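PDB 3EO7: putative Nitroreductase from Anabaena variabilis ATCC 29413, which is a flavoprotein that binds flavin mononucleotide and is probably an oxidoreductase of the nitroreductase family. Local coordinates for residues A[31-41]-A[170-178]; A[210-218]-A[275-283]. One frame throughout, in Å; residues are numbered along the deposited sequence.

Contact 1: A[31-41]-A[170-178]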
ATOM      1  N   LEU A  31     -22.115  13.586  -4.876  1.00 39.46           N
ATOM      2  CA  LEU A  31     -20.903  13.700  -5.660  1.00 37.24           C
ATOM      3  C   LEU A  31     -21.104  14.709  -6.771  1.00 37.21           C
ATOM      4  O   LEU A  31     -22.156  14.768  -7.386  1.00 37.59           O
ATOM      5  CB  LEU A  31     -20.556  12.357  -6.312  1.00 33.29           C
ATOM      6  CG  LEU A  31     -20.182  11.215  -5.402  1.00 36.50           C
ATOM      7  CD1 LEU A  31     -20.177   9.920  -6.211  1.00 29.60           C
ATOM      8  CD2 LEU A  31     -18.822  11.473  -4.747  1.00 28.35           C
ATOM      9  N   ASP A  32     -20.067  15.469  -7.051  1.00 38.93           N
ATOM     10  CA  ASP A  32     -20.094  16.439  -8.119  1.00 41.87           C
ATOM     11  C   ASP A  32     -19.590  15.736  -9.375  1.00 42.22           C
ATOM     12  O   ASP A  32     -18.410  15.843  -9.725  1.00 41.74           O
ATOM     13  CB  ASP A  32     -19.180  17.615  -7.752  1.00 41.52           C
ATOM     14  CG  ASP A  32     -19.181  18.722  -8.808  1.00 46.94           C
ATOM     15  OD1 ASP A  32     -19.932  18.601  -9.805  1.00 44.73           O
ATOM     16  OD2 ASP A  32     -18.415  19.695  -8.622  1.00 47.27           O
ATOM     17  N   TRP A  33     -20.476  15.032 -10.065  1.00 43.10           N
ATOM     18  CA  TRP A  33     -20.081  14.325 -11.297  1.00 44.65           C
ATOM     19  C   TRP A  33     -19.445  15.274 -12.337  1.00 46.16           C
ATOM     20  O   TRP A  33     -18.472  14.926 -12.991  1.00 44.79           O
ATOM     21  CB  TRP A  33     -21.260  13.648 -11.918  1.00 43.97           C
ATOM     22  CG  TRP A  33     -22.043  12.868 -10.959  1.00 42.79           C
ATOM     23  CD1 TRP A  33     -23.182  13.275 -10.317  1.00 44.23           C
ATOM     24  CD2 TRP A  33     -21.781  11.538 -10.520  1.00 41.84           C
ATOM     25  NE1 TRP A  33     -23.634  12.277  -9.496  1.00 42.72           N
ATOM     26  CE2 TRP A  33     -22.801  11.192  -9.607  1.00 38.11           C
ATOM     27  CE3 TRP A  33     -20.782  10.596 -10.808  1.00 43.38           C
ATOM     28  CZ2 TRP A  33     -22.857   9.945  -8.985  1.00 39.63           C
ATOM     29  CZ3 TRP A  33     -20.846   9.356 -10.193  1.00 42.83           C
ATOM     30  CH2 TRP A  33     -21.866   9.049  -9.286  1.00 41.32           C
ATOM     31  N   ALA A  34     -19.971  16.483 -12.482  1.00 46.74           N
ATOM     32  CA  ALA A  34     -19.358  17.449 -13.409  1.00 46.73           C
ATOM     33  C   ALA A  34     -17.849  17.511 -13.165  1.00 45.99           C
ATOM     34  O   ALA A  34     -17.075  17.850 -14.058  1.00 47.32           O
ATOM     35  CB  ALA A  34     -19.982  18.848 -13.238  1.00 46.08           C
ATOM     36  N   LYS A  35     -17.447  17.180 -11.940  1.00 43.19           N
ATOM     37  CA  LYS A  35     -16.071  17.198 -11.542  1.00 42.27           C
ATOM     38  C   LYS A  35     -15.377  15.839 -11.326  1.00 34.10           C
ATOM     39  O   LYS A  35     -14.275  15.859 -10.806  1.00 32.90           O
ATOM     40  CB  LYS A  35     -15.919  17.989 -10.222  1.00 45.36           C
ATOM     41  CG  LYS A  35     -15.797  19.515 -10.307  1.00 50.29           C
ATOM     42  CD  LYS A  35     -15.258  20.010  -8.927  1.00 49.96           C
ATOM     43  CE  LYS A  35     -14.819  21.483  -8.843  1.00 60.38           C
ATOM     44  NZ  LYS A  35     -14.176  21.773  -7.480  1.00 60.02           N
ATOM     45  N   GLN A  36     -15.989  14.691 -11.682  0.50 28.75           N
ATOM     46  CA  GLN A  36     -15.290  13.402 -11.436  0.50 25.97           C
ATOM     47  C   GLN A  36     -13.982  13.477 -12.173  0.50 25.25           C
ATOM     48  O   GLN A  36     -13.940  13.787 -13.365  0.50 24.28           O
ATOM     49  CB  GLN A  36     -15.997  12.096 -11.826  0.50 26.35           C
ATOM     50  CG  GLN A  36     -15.122  10.854 -11.393  0.50 25.83           C
ATOM     51  CD  GLN A  36     -15.699   9.487 -11.718  0.50 24.25           C
ATOM     52  OE1 GLN A  36     -16.761   9.384 -12.330  0.50 32.82           O
ATOM     53  NE2 GLN A  36     -14.997   8.422 -11.303  0.50 17.20           N
ATOM     54  N   PRO A  37     -12.899  13.253 -11.447  1.00 22.19           N
ATOM     55  CA  PRO A  37     -11.587  13.346 -12.051  1.00 23.54           C
ATOM     56  C   PRO A  37     -11.266  12.275 -13.079  1.00 18.63           C
ATOM     57  O   PRO A  37     -11.741  11.129 -13.002  1.00 20.67           O
ATOM     58  CB  PRO A  37     -10.640  13.185 -10.846  1.00 24.10           C
ATOM     59  CG  PRO A  37     -11.466  13.346  -9.659  1.00 23.11           C
ATOM     60  CD  PRO A  37     -12.840  12.963 -10.012  1.00 23.66           C
ATOM     61  N   VAL A  38     -10.394  12.657 -14.002  1.00 21.33           N
ATOM     62  CA  VAL A  38      -9.797  11.747 -14.969  1.00 21.68           C
ATOM     63  C   VAL A  38      -8.483  11.363 -14.268  1.00 20.14           C
ATOM     64  O   VAL A  38      -7.668  12.224 -13.930  1.00 21.30           O
ATOM     65  CB  VAL A  38      -9.550  12.412 -16.337  1.00 24.94           C
ATOM     66  CG1 VAL A  38      -8.807  11.456 -17.247  1.00 27.18           C
ATOM     67  CG2 VAL A  38     -10.902  12.803 -16.966  1.00 25.87           C
ATOM     68  N   PRO A  39      -8.308  10.073 -13.965  1.00 19.90           N
ATOM     69  CA  PRO A  39      -7.180   9.664 -13.119  1.00 17.76           C
ATOM     70  C   PRO A  39      -5.872   9.421 -13.883  1.00 19.73           C
ATOM     71  O   PRO A  39      -5.185   8.423 -13.672  1.00 18.10           O
ATOM     72  CB  PRO A  39      -7.742   8.399 -12.457  1.00 22.33           C
ATOM     73  CG  PRO A  39      -8.548   7.785 -13.532  1.00 20.40           C
ATOM     74  CD  PRO A  39      -9.139   8.919 -14.345  1.00 21.23           C
ATOM     75  N   PHE A  40      -5.542  10.337 -14.780  1.00 18.91           N
ATOM     76  CA  PHE A  40      -4.301  10.264 -15.533  1.00 19.35           C
ATOM     77  C   PHE A  40      -3.809  11.701 -15.684  1.00 21.45           C
ATOM     78  O   PHE A  40      -4.628  12.618 -15.770  1.00 19.31           O
ATOM     79  CB  PHE A  40      -4.538   9.698 -16.948  1.00 19.42           C
ATOM     80  CG  PHE A  40      -5.357   8.431 -16.991  1.00 19.70           C
ATOM     81  CD1 PHE A  40      -4.793   7.195 -16.653  1.00 19.06           C
ATOM     82  CD2 PHE A  40      -6.690   8.473 -17.360  1.00 23.91           C
ATOM     83  CE1 PHE A  40      -5.549   6.015 -16.723  1.00 18.74           C
ATOM     84  CE2 PHE A  40      -7.446   7.313 -17.409  1.00 23.45           C
ATOM     85  CZ  PHE A  40      -6.869   6.090 -17.069  1.00 19.27           C
ATOM     86  N   LYS A  41      -2.496  11.899 -15.797  1.00 18.61           N
ATOM     87  CA  LYS A  41      -1.939  13.225 -16.056  1.00 19.50           C
ATOM     88  C   LYS A  41      -1.633  13.421 -17.541  1.00 21.79           C
ATOM     89  O   LYS A  41      -1.164  12.499 -18.222  1.00 22.21           O
ATOM     90  CB  LYS A  41      -0.665  13.495 -15.257  1.00 19.22           C
ATOM     91  CG  LYS A  41      -0.872  13.525 -13.747  1.00 18.95           C
ATOM     92  CD  LYS A  41       0.331  14.019 -12.966  1.00 20.50           C
ATOM     93  CE  LYS A  41       0.721  15.469 -13.231  1.00 18.37           C
ATOM     94  NZ  LYS A  41       1.702  15.994 -12.226  1.00 14.57           N
ATOM     95  N   PHE A 170      -4.547  14.448  -4.729  1.00 15.35           N
ATOM     96  CA  PHE A 170      -5.525  14.368  -3.648  1.00 17.02           C
ATOM     97  C   PHE A 170      -6.975  14.301  -4.079  1.00 15.36           C
ATOM     98  O   PHE A 170      -7.734  13.465  -3.573  1.00 16.53           O
ATOM     99  CB  PHE A 170      -5.351  15.541  -2.691  1.00 17.92           C
ATOM    100  CG  PHE A 170      -3.928  15.731  -2.221  1.00 17.12           C
ATOM    101  CD1 PHE A 170      -3.239  14.711  -1.535  1.00 14.40           C
ATOM    102  CD2 PHE A 170      -3.284  16.919  -2.455  1.00 18.64           C
ATOM    103  CE1 PHE A 170      -1.937  14.909  -1.117  1.00 18.55           C
ATOM    104  CE2 PHE A 170      -1.974  17.100  -2.039  1.00 17.20           C
ATOM    105  CZ  PHE A 170      -1.318  16.089  -1.382  1.00 16.96           C
ATOM    106  N   TYR A 171      -7.343  15.177  -5.004  1.00 15.95           N
ATOM    107  CA  TYR A 171      -8.738  15.267  -5.403  1.00 16.17           C
ATOM    108  C   TYR A 171      -9.275  13.995  -6.030  1.00 15.55           C
ATOM    109  O   TYR A 171     -10.486  13.770  -6.013  1.00 15.81           O
ATOM    110  CB  TYR A 171      -8.966  16.456  -6.307  1.00 15.73           C
ATOM    111  CG  TYR A 171     -10.434  16.744  -6.547  1.00 15.90           C
ATOM    112  CD1 TYR A 171     -11.239  17.191  -5.493  1.00 19.69           C
ATOM    113  CD2 TYR A 171     -11.003  16.589  -7.790  1.00 21.79           C
ATOM    114  CE1 TYR A 171     -12.566  17.462  -5.682  1.00 23.07           C
ATOM    115  CE2 TYR A 171     -12.345  16.871  -7.982  1.00 21.71           C
ATOM    116  CZ  TYR A 171     -13.104  17.322  -6.927  1.00 20.67           C
ATOM    117  OH  TYR A 171     -14.448  17.593  -7.079  1.00 22.83           O
ATOM    118  N   ARG A 172      -8.399  13.184  -6.634  1.00 14.89           N
ATOM    119  CA  ARG A 172      -8.860  11.946  -7.243  1.00 15.70           C
ATOM    120  C   ARG A 172      -9.672  11.100  -6.232  1.00 15.71           C
ATOM    121  O   ARG A 172     -10.693  10.498  -6.605  1.00 16.19           O
ATOM    122  CB  ARG A 172      -7.686  11.153  -7.807  1.00 16.49           C
ATOM    123  CG  ARG A 172      -7.067  11.780  -9.044  1.00 17.66           C
ATOM    124  CD  ARG A 172      -6.003  10.829  -9.553  1.00 19.60           C
ATOM    125  NE  ARG A 172      -5.291  11.427 -10.655  1.00 18.20           N
ATOM    126  CZ  ARG A 172      -4.176  10.938 -11.183  1.00 17.52           C
ATOM    127  NH1 ARG A 172      -3.675   9.805 -10.716  1.00 18.76           N
ATOM    128  NH2 ARG A 172      -3.559  11.611 -12.168  1.00 18.60           N
ATOM    129  N   SER A 173      -9.220  11.072  -4.975  0.50 14.20           N
ATOM    130  CA  SER A 173      -9.919  10.336  -3.915  0.50 14.89           C
ATOM    131  C   SER A 173     -10.875  11.244  -3.154  0.50 15.87           C
ATOM    132  O   SER A 173     -11.989  10.833  -2.839  0.50 16.75           O
ATOM    133  CB  SER A 173      -8.933   9.673  -2.957  0.50 15.14           C
ATOM    134  OG  SER A 173      -8.211   8.659  -3.614  0.50 12.43           O
ATOM    135  N   ALA A 174     -10.463  12.485  -2.895  1.00 16.70           N
ATOM    136  CA  ALA A 174     -11.288  13.426  -2.105  1.00 15.96           C
ATOM    137  C   ALA A 174     -12.636  13.727  -2.769  1.00 15.86           C
ATOM    138  O   ALA A 174     -13.617  14.071  -2.102  1.00 16.21           O
ATOM    139  CB  ALA A 174     -10.502  14.737  -1.792  1.00 15.73           C
ATOM    140  N   TRP A 175     -12.659  13.655  -4.091  1.00 15.22           N
ATOM    141  CA  TRP A 175     -13.889  13.839  -4.868  1.00 15.12           C
ATOM    142  C   TRP A 175     -14.967  12.939  -4.280  1.00 17.74           C
ATOM    143  O   TRP A 175     -16.114  13.362  -4.149  1.00 17.11           O
ATOM    144  CB  TRP A 175     -13.625  13.567  -6.353  1.00 17.30           C
ATOM    145  CG  TRP A 175     -14.897  13.457  -7.154  1.00 18.79           C
ATOM    146  CD1 TRP A 175     -15.658  14.468  -7.597  1.00 18.44           C
ATOM    147  CD2 TRP A 175     -15.559  12.249  -7.530  1.00 18.06           C
ATOM    148  NE1 TRP A 175     -16.776  13.977  -8.256  1.00 19.58           N
ATOM    149  CE2 TRP A 175     -16.729  12.610  -8.227  1.00 20.45           C
ATOM    150  CE3 TRP A 175     -15.269  10.900  -7.365  1.00 20.33           C
ATOM    151  CZ2 TRP A 175     -17.591  11.668  -8.763  1.00 18.81           C
ATOM    152  CZ3 TRP A 175     -16.131   9.959  -7.893  1.00 23.94           C
ATOM    153  CH2 TRP A 175     -17.267  10.339  -8.583  1.00 21.47           C
ATOM    154  N   ARG A 176     -14.594  11.721  -3.884  1.00 17.44           N
ATOM    155  CA  ARG A 176     -15.543  10.822  -3.253  1.00 16.69           C
ATOM    156  C   ARG A 176     -15.534  10.838  -1.730  1.00 17.71           C
ATOM    157  O   ARG A 176     -16.596  10.902  -1.100  1.00 17.86           O
ATOM    158  CB  ARG A 176     -15.308   9.382  -3.705  1.00 18.64           C
ATOM    159  CG  ARG A 176     -16.259   8.408  -2.967  1.00 23.09           C
ATOM    160  CD  ARG A 176     -16.301   7.070  -3.600  1.00 27.92           C
ATOM    161  NE  ARG A 176     -17.043   6.146  -2.732  1.00 35.40           N
ATOM    162  CZ  ARG A 176     -17.395   4.907  -3.075  1.00 39.45           C
ATOM    163  NH1 ARG A 176     -17.137   4.433  -4.294  1.00 29.70           N
ATOM    164  NH2 ARG A 176     -18.033   4.141  -2.185  1.00 43.91           N
ATOM    165  N   TYR A 177     -14.348  10.773  -1.136  1.00 16.48           N
ATOM    166  CA  TYR A 177     -14.207  10.550   0.320  1.00 17.25           C
ATOM    167  C   TYR A 177     -13.997  11.800   1.167  1.00 16.73           C
ATOM    168  O   TYR A 177     -13.951  11.730   2.402  1.00 17.29           O
ATOM    169  CB  TYR A 177     -13.063   9.568   0.564  1.00 19.59           C
ATOM    170  CG  TYR A 177     -13.320   8.201  -0.061  1.00 18.36           C
ATOM    171  CD1 TYR A 177     -14.265   7.335   0.482  1.00 21.42           C
ATOM    172  CD2 TYR A 177     -12.596   7.768  -1.162  1.00 17.89           C
ATOM    173  CE1 TYR A 177     -14.514   6.103  -0.095  1.00 24.97           C
ATOM    174  CE2 TYR A 177     -12.841   6.542  -1.726  1.00 20.29           C
ATOM    175  CZ  TYR A 177     -13.785   5.713  -1.191  1.00 23.01           C
ATOM    176  OH  TYR A 177     -13.988   4.495  -1.795  1.00 26.96           O
ATOM    177  N   GLU A 178     -13.910  12.938   0.505  1.00 15.66           N
ATOM    178  CA  GLU A 178     -13.682  14.203   1.187  1.00 17.69           C
ATOM    179  C   GLU A 178     -12.482  14.048   2.116  1.00 18.28           C
ATOM    180  O   GLU A 178     -11.469  13.487   1.681  1.00 15.89           O
ATOM    181  CB  GLU A 178     -14.962  14.657   1.872  1.00 20.54           C
ATOM    182  CG  GLU A 178     -16.099  14.885   0.850  1.00 24.34           C
ATOM    183  CD  GLU A 178     -17.384  15.463   1.474  1.00 28.46           C
ATOM    184  OE1 GLU A 178     -18.001  14.805   2.316  1.00 39.26           O
ATOM    185  OE2 GLU A 178     -17.767  16.569   1.075  1.00 46.44           O
TER
HETATM  186  O   HOH W   1     -17.630  15.454  -5.100  1.00 26.36           O
HETATM  187  O   HOH W   2      -6.644  13.683 -11.850  1.00 21.05           O
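W175 of helix 170-177 slides its indole into a slot formed by L31, Q36 and P37. W175 CB starts against the proline, 3.8 Å from P37 CD. With CG anti to the backbone N (chi1 168°), the ring turns outward toward the loop, and W175 CG lies 3.6 Å from P37 CD, which covers the five-membered ring. At the pyrrole edge W175 NE1 donates to D32 O at 2.9 Å, nearly straight (163°), yet it comes in from above the carbonyl plane. Farther out, Q36 lies over the same face as the proline, its CB 3.5 Å from W175 CZ2. The other face takes L31, whose CD2 stands 4.1 Å from the centroid of the six-membered ring. The outer end, CZ2 and CH2, points at the face of W33 in an offset edge-to-face pair, planes at 69°. One turn earlier R172 lays its guanidinium against the backbone, CZ 3.5 Å from P39 C, while NE meets V38 O through a water and NH1 pairs with E110. An indole held between L31 and Q36/P37 thus fastens the loop 31-41 onto the helix following strand 162-169 of this nitroreductase-family fold, with the R176 side chain about 7 Å from the bound FMN.

Contact 2: A[210-218]-A[275-283]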
ATOM      1  N   ILE A 210      12.060   5.053   0.826  1.00 17.10           N
ATOM      2  CA  ILE A 210      12.426   6.295   1.496  1.00 14.39           C
ATOM      3  C   ILE A 210      11.147   7.107   1.801  1.00 15.18           C
ATOM      4  O   ILE A 210      10.573   7.770   0.935  1.00 15.45           O
ATOM      5  CB  ILE A 210      13.432   7.182   0.685  1.00 17.14           C
ATOM      6  CG1 ILE A 210      14.690   6.393   0.299  1.00 15.76           C
ATOM      7  CG2 ILE A 210      13.799   8.471   1.458  1.00 14.94           C
ATOM      8  CD1 ILE A 210      15.721   7.188  -0.526  1.00 15.07           C
ATOM      9  N   GLY A 211      10.705   7.033   3.048  1.00 16.36           N
ATOM     10  CA  GLY A 211       9.578   7.812   3.504  1.00 16.33           C
ATOM     11  C   GLY A 211       9.958   9.136   4.128  1.00 18.08           C
ATOM     12  O   GLY A 211       9.086   9.994   4.283  1.00 20.88           O
ATOM     13  N   GLY A 212      11.208   9.242   4.556  1.00 18.12           N
ATOM     14  CA  GLY A 212      11.798  10.418   5.170  1.00 19.52           C
ATOM     15  C   GLY A 212      12.495  11.316   4.168  1.00 18.57           C
ATOM     16  O   GLY A 212      13.613  11.053   3.720  1.00 20.60           O
ATOM     17  N   PHE A 213      11.796  12.373   3.767  1.00 16.24           N
ATOM     18  CA  PHE A 213      12.328  13.319   2.788  1.00 16.14           C
ATOM     19  C   PHE A 213      11.660  14.678   3.011  1.00 16.65           C
ATOM     20  O   PHE A 213      10.613  14.751   3.636  1.00 16.01           O
ATOM     21  CB  PHE A 213      12.095  12.814   1.345  1.00 16.07           C
ATOM     22  CG  PHE A 213      10.656  12.477   1.043  1.00 15.81           C
ATOM     23  CD1 PHE A 213       9.734  13.480   0.776  1.00 15.79           C
ATOM     24  CD2 PHE A 213      10.226  11.171   1.035  1.00 15.62           C
ATOM     25  CE1 PHE A 213       8.408  13.163   0.515  1.00 16.49           C
ATOM     26  CE2 PHE A 213       8.901  10.832   0.779  1.00 17.38           C
ATOM     27  CZ  PHE A 213       7.985  11.833   0.510  1.00 15.92           C
ATOM     28  N   ILE A 214      12.270  15.717   2.454  1.00 14.91           N
ATOM     29  CA  ILE A 214      11.793  17.093   2.529  1.00 15.46           C
ATOM     30  C   ILE A 214      10.716  17.251   1.458  1.00 14.15           C
ATOM     31  O   ILE A 214      11.007  17.373   0.263  1.00 15.72           O
ATOM     32  CB  ILE A 214      12.942  18.133   2.361  1.00 16.88           C
ATOM     33  CG1 ILE A 214      14.039  17.877   3.419  1.00 19.92           C
ATOM     34  CG2 ILE A 214      12.393  19.550   2.454  1.00 17.37           C
ATOM     35  CD1 ILE A 214      15.342  18.675   3.183  1.00 17.74           C
ATOM     36  N   ASP A 215       9.463  17.185   1.900  1.00 14.38           N
ATOM     37  CA  ASP A 215       8.325  17.233   0.957  1.00 13.64           C
ATOM     38  C   ASP A 215       8.416  18.387  -0.014  1.00 15.55           C
ATOM     39  O   ASP A 215       8.241  18.197  -1.210  1.00 13.74           O
ATOM     40  CB  ASP A 215       6.980  17.262   1.680  1.00 16.02           C
ATOM     41  CG  ASP A 215       6.786  16.069   2.602  1.00 15.25           C
ATOM     42  OD1 ASP A 215       7.470  16.011   3.657  1.00 16.48           O
ATOM     43  OD2 ASP A 215       5.938  15.219   2.274  1.00 17.87           O
ATOM     44  N   GLU A 216       8.679  19.577   0.515  1.00 16.23           N
ATOM     45  CA  GLU A 216       8.772  20.780  -0.308  1.00 15.30           C
ATOM     46  C   GLU A 216       9.759  20.580  -1.474  1.00 15.30           C
ATOM     47  O   GLU A 216       9.503  20.991  -2.613  1.00 16.68           O
ATOM     48  CB  GLU A 216       9.206  21.968   0.558  1.00 15.84           C
ATOM     49  CG  GLU A 216       9.270  23.288  -0.194  1.00 19.64           C
ATOM     50  CD  GLU A 216       9.728  24.456   0.654  1.00 16.29           C
ATOM     51  OE1 GLU A 216      10.171  24.279   1.811  1.00 21.00           O
ATOM     52  OE2 GLU A 216       9.673  25.583   0.122  1.00 22.37           O
ATOM     53  N   ALA A 217      10.913  19.995  -1.158  1.00 14.93           N
ATOM     54  CA  ALA A 217      11.993  19.775  -2.115  1.00 14.85           C
ATOM     55  C   ALA A 217      11.665  18.752  -3.150  1.00 15.70           C
ATOM     56  O   ALA A 217      11.987  18.928  -4.335  1.00 16.83           O
ATOM     57  CB  ALA A 217      13.293  19.383  -1.376  1.00 13.77           C
ATOM     58  N   VAL A 218      11.050  17.653  -2.726  1.00 16.28           N
ATOM     59  CA  VAL A 218      10.694  16.602  -3.669  1.00 14.60           C
ATOM     60  C   VAL A 218       9.596  17.109  -4.594  1.00 16.50           C
ATOM     61  O   VAL A 218       9.655  16.902  -5.809  1.00 14.10           O
ATOM     62  CB  VAL A 218      10.285  15.319  -2.963  1.00 14.25           C
ATOM     63  CG1 VAL A 218       9.824  14.276  -3.985  1.00 15.04           C
ATOM     64  CG2 VAL A 218      11.444  14.769  -2.083  1.00 17.89           C
ATOM     65  N   HIS A 275      -1.908  17.047   5.263  1.00 15.75           N
ATOM     66  CA  HIS A 275      -0.761  16.720   4.416  1.00 16.46           C
ATOM     67  C   HIS A 275       0.345  17.763   4.583  1.00 16.61           C
ATOM     68  O   HIS A 275       1.511  17.417   4.706  1.00 15.56           O
ATOM     69  CB  HIS A 275      -1.121  16.605   2.939  1.00 16.45           C
ATOM     70  CG  HIS A 275       0.027  16.152   2.110  1.00 17.05           C
ATOM     71  ND1 HIS A 275       0.460  14.840   2.107  1.00 16.13           N
ATOM     72  CD2 HIS A 275       0.907  16.849   1.347  1.00 18.89           C
ATOM     73  CE1 HIS A 275       1.554  14.754   1.363  1.00 17.05           C
ATOM     74  NE2 HIS A 275       1.824  15.951   0.866  1.00 14.96           N
ATOM     75  N   HIS A 276      -0.026  19.041   4.630  1.00 16.23           N
ATOM     76  CA  HIS A 276       0.966  20.084   4.789  1.00 15.72           C
ATOM     77  C   HIS A 276       1.487  20.244   6.208  1.00 16.52           C
ATOM     78  O   HIS A 276       2.454  20.969   6.423  1.00 17.55           O
ATOM     79  CB  HIS A 276       0.436  21.406   4.265  1.00 14.63           C
ATOM     80  CG  HIS A 276       0.401  21.459   2.774  1.00 14.92           C
ATOM     81  ND1 HIS A 276       1.280  22.238   2.039  1.00 17.82           N
ATOM     82  CD2 HIS A 276      -0.356  20.786   1.876  1.00 16.51           C
ATOM     83  CE1 HIS A 276       1.027  22.072   0.750  1.00 16.26           C
ATOM     84  NE2 HIS A 276       0.057  21.176   0.620  1.00 15.81           N
ATOM     85  N   HIS A 277       0.865  19.542   7.159  1.00 15.15           N
ATOM     86  CA  HIS A 277       1.310  19.563   8.535  1.00 16.50           C
ATOM     87  C   HIS A 277       1.896  18.211   8.985  1.00 18.61           C
ATOM     88  O   HIS A 277       1.936  17.897  10.177  1.00 18.92           O
ATOM     89  CB  HIS A 277       0.202  20.048   9.450  1.00 16.51           C
ATOM     90  CG  HIS A 277      -0.089  21.507   9.303  1.00 13.12           C
ATOM     91  ND1 HIS A 277      -0.742  22.018   8.199  1.00 15.99           N
ATOM     92  CD2 HIS A 277       0.196  22.563  10.100  1.00 16.46           C
ATOM     93  CE1 HIS A 277      -0.843  23.326   8.321  1.00 16.07           C
ATOM     94  NE2 HIS A 277      -0.301  23.687   9.472  1.00 12.88           N
ATOM     95  N   THR A 278       2.309  17.405   8.007  1.00 17.40           N
ATOM     96  CA  THR A 278       3.028  16.171   8.266  1.00 18.34           C
ATOM     97  C   THR A 278       4.323  16.174   7.462  1.00 16.25           C
ATOM     98  O   THR A 278       4.963  15.135   7.262  1.00 17.13           O
ATOM     99  CB  THR A 278       2.224  14.905   7.948  1.00 17.08           C
ATOM    100  OG1 THR A 278       1.609  14.998   6.660  1.00 17.50           O
ATOM    101  CG2 THR A 278       1.149  14.672   9.038  1.00 16.10           C
ATOM    102  N   GLN A 279       4.736  17.335   7.007  1.00 19.73           N
ATOM    103  CA  GLN A 279       5.958  17.385   6.251  1.00 18.36           C
ATOM    104  C   GLN A 279       7.212  17.315   7.113  1.00 17.97           C
ATOM    105  O   GLN A 279       7.196  17.480   8.352  1.00 18.08           O
ATOM    106  CB  GLN A 279       5.967  18.608   5.279  1.00 24.80           C
ATOM    107  CG  GLN A 279       5.778  19.899   5.893  1.00 21.27           C
ATOM    108  CD  GLN A 279       5.699  21.049   4.872  1.00 21.36           C
ATOM    109  OE1 GLN A 279       6.662  21.299   4.125  1.00 19.30           O
ATOM    110  NE2 GLN A 279       4.573  21.792   4.891  1.00 16.62           N
ATOM    111  N   ILE A 280       8.302  17.004   6.441  1.00 18.30           N
ATOM    112  CA  ILE A 280       9.617  17.065   7.008  1.00 18.41           C
ATOM    113  C   ILE A 280      10.332  18.234   6.355  1.00 19.18           C
ATOM    114  O   ILE A 280      10.214  18.473   5.146  1.00 17.46           O
ATOM    115  CB  ILE A 280      10.378  15.779   6.781  1.00 17.55           C
ATOM    116  CG1 ILE A 280       9.841  14.708   7.741  1.00 15.44           C
ATOM    117  CG2 ILE A 280      11.876  15.965   7.016  1.00 20.11           C
ATOM    118  CD1 ILE A 280      10.404  13.317   7.502  1.00 18.61           C
ATOM    119  N   SER A 281      11.109  18.946   7.169  1.00 19.45           N
ATOM    120  CA  SER A 281      11.887  20.097   6.679  1.00 23.53           C
ATOM    121  C   SER A 281      13.392  19.890   6.863  1.00 26.11           C
ATOM    122  O   SER A 281      13.811  18.982   7.582  1.00 25.21           O
ATOM    123  CB  SER A 281      11.444  21.312   7.464  1.00 26.94           C
ATOM    124  OG  SER A 281      10.064  21.477   7.243  1.00 35.56           O
ATOM    125  N   ALA A 282      14.184  20.734   6.203  1.00 29.26           N
ATOM    126  CA  ALA A 282      15.644  20.662   6.329  1.00 35.45           C
ATOM    127  C   ALA A 282      16.023  20.742   7.799  1.00 42.47           C
ATOM    128  O   ALA A 282      15.329  21.382   8.604  1.00 40.86           O
ATOM    129  CB  ALA A 282      16.317  21.772   5.531  1.00 34.62           C
ATOM    130  N   SER A 283      17.112  20.064   8.150  1.00 50.35           N
ATOM    131  CA  SER A 283      17.579  20.032   9.521  1.00 57.26           C
ATOM    132  C   SER A 283      18.312  21.332   9.876  1.00 60.88           C
ATOM    133  O   SER A 283      19.073  21.864   9.066  1.00 60.89           O
ATOM    134  CB  SER A 283      18.458  18.786   9.748  1.00 58.73           C
ATOM    135  OG  SER A 283      19.303  18.542   8.628  1.00 65.46           O
TER
HETATM  136  O   HOH W   3       4.467  15.642  -0.095  1.00 14.16           O
HETATM  137  O   HOH W   4       8.977  20.185   3.413  1.00 16.08           O
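At the N terminus of helix 215-222, where I214 holds the N-cap position, D215 reaches across to I280 on the chain leaving helix 270-276. The carboxylate gets there because CG sits beside the backbone N, anti to the carbonyl carbon (chi1 -58°). D215 OD1 takes the N-H of I280 at 3.1 Å, nearly straight (164°) and met almost head-on along the C-O bond. It also pairs with R451, and OD2 with R454, so two arginines pair with the acid and would be expected to keep it ionised. A water 2.8 Å from D215 OD2 carries the link on to H275 NE2, while H275 ND1 bonds Y182 OH.

Q279 covers the acid's flank with its CB, and its amide folds back on its own chain: Q279 NE2 gives a 2.7 Å bond to H276 O (172°). Its OE1 receives a hydrogen bond from a second water, which also accepts from E216 N and donates to I280 O, so a helix-end N-H is satisfied through solvent.

Around this polar core the fit is close. I280 O accepts a CA-H contact from I214 CA at 3.4 Å, while I280 CB rests 3.3 Å from F213 O. The tip of I280, CD1, lies 4.1 Å from F213 N, a buried N-H with no partner in the model. Farther along, I214 CD1 meets A282 CA at 3.7 Å.

An alanine in place of D215 would probably leave I280 N without its acceptor and R451 and R454 without their counter-charge. The whole is a helix N terminus stapled by its first-turn aspartate to a passing main chain, as a join between helix ends beside the nitroreductase sheet.

From the N terminus, residues 31-41 come between helix 9-16 and strand 47-50. Contact 1 closes once the chain has laid down most of the seven-stranded antiparallel sheet and entered helix 170-177. After helix 181-202 and strand 205-207 the chain reaches 210-218; contact 2 then closes a shorter loop, through strand 229-239 and helix 270-276. The two are in series, neither nested nor crossed, with centres 25 Å apart. They meet where F170 CZ lies 3.6 Å from H275 CD2. Contact 1 ties the N-terminal loop to helix 170-177; contact 2 joins two later helix ends and, through R451 and R454, the second nitroreductase-family region.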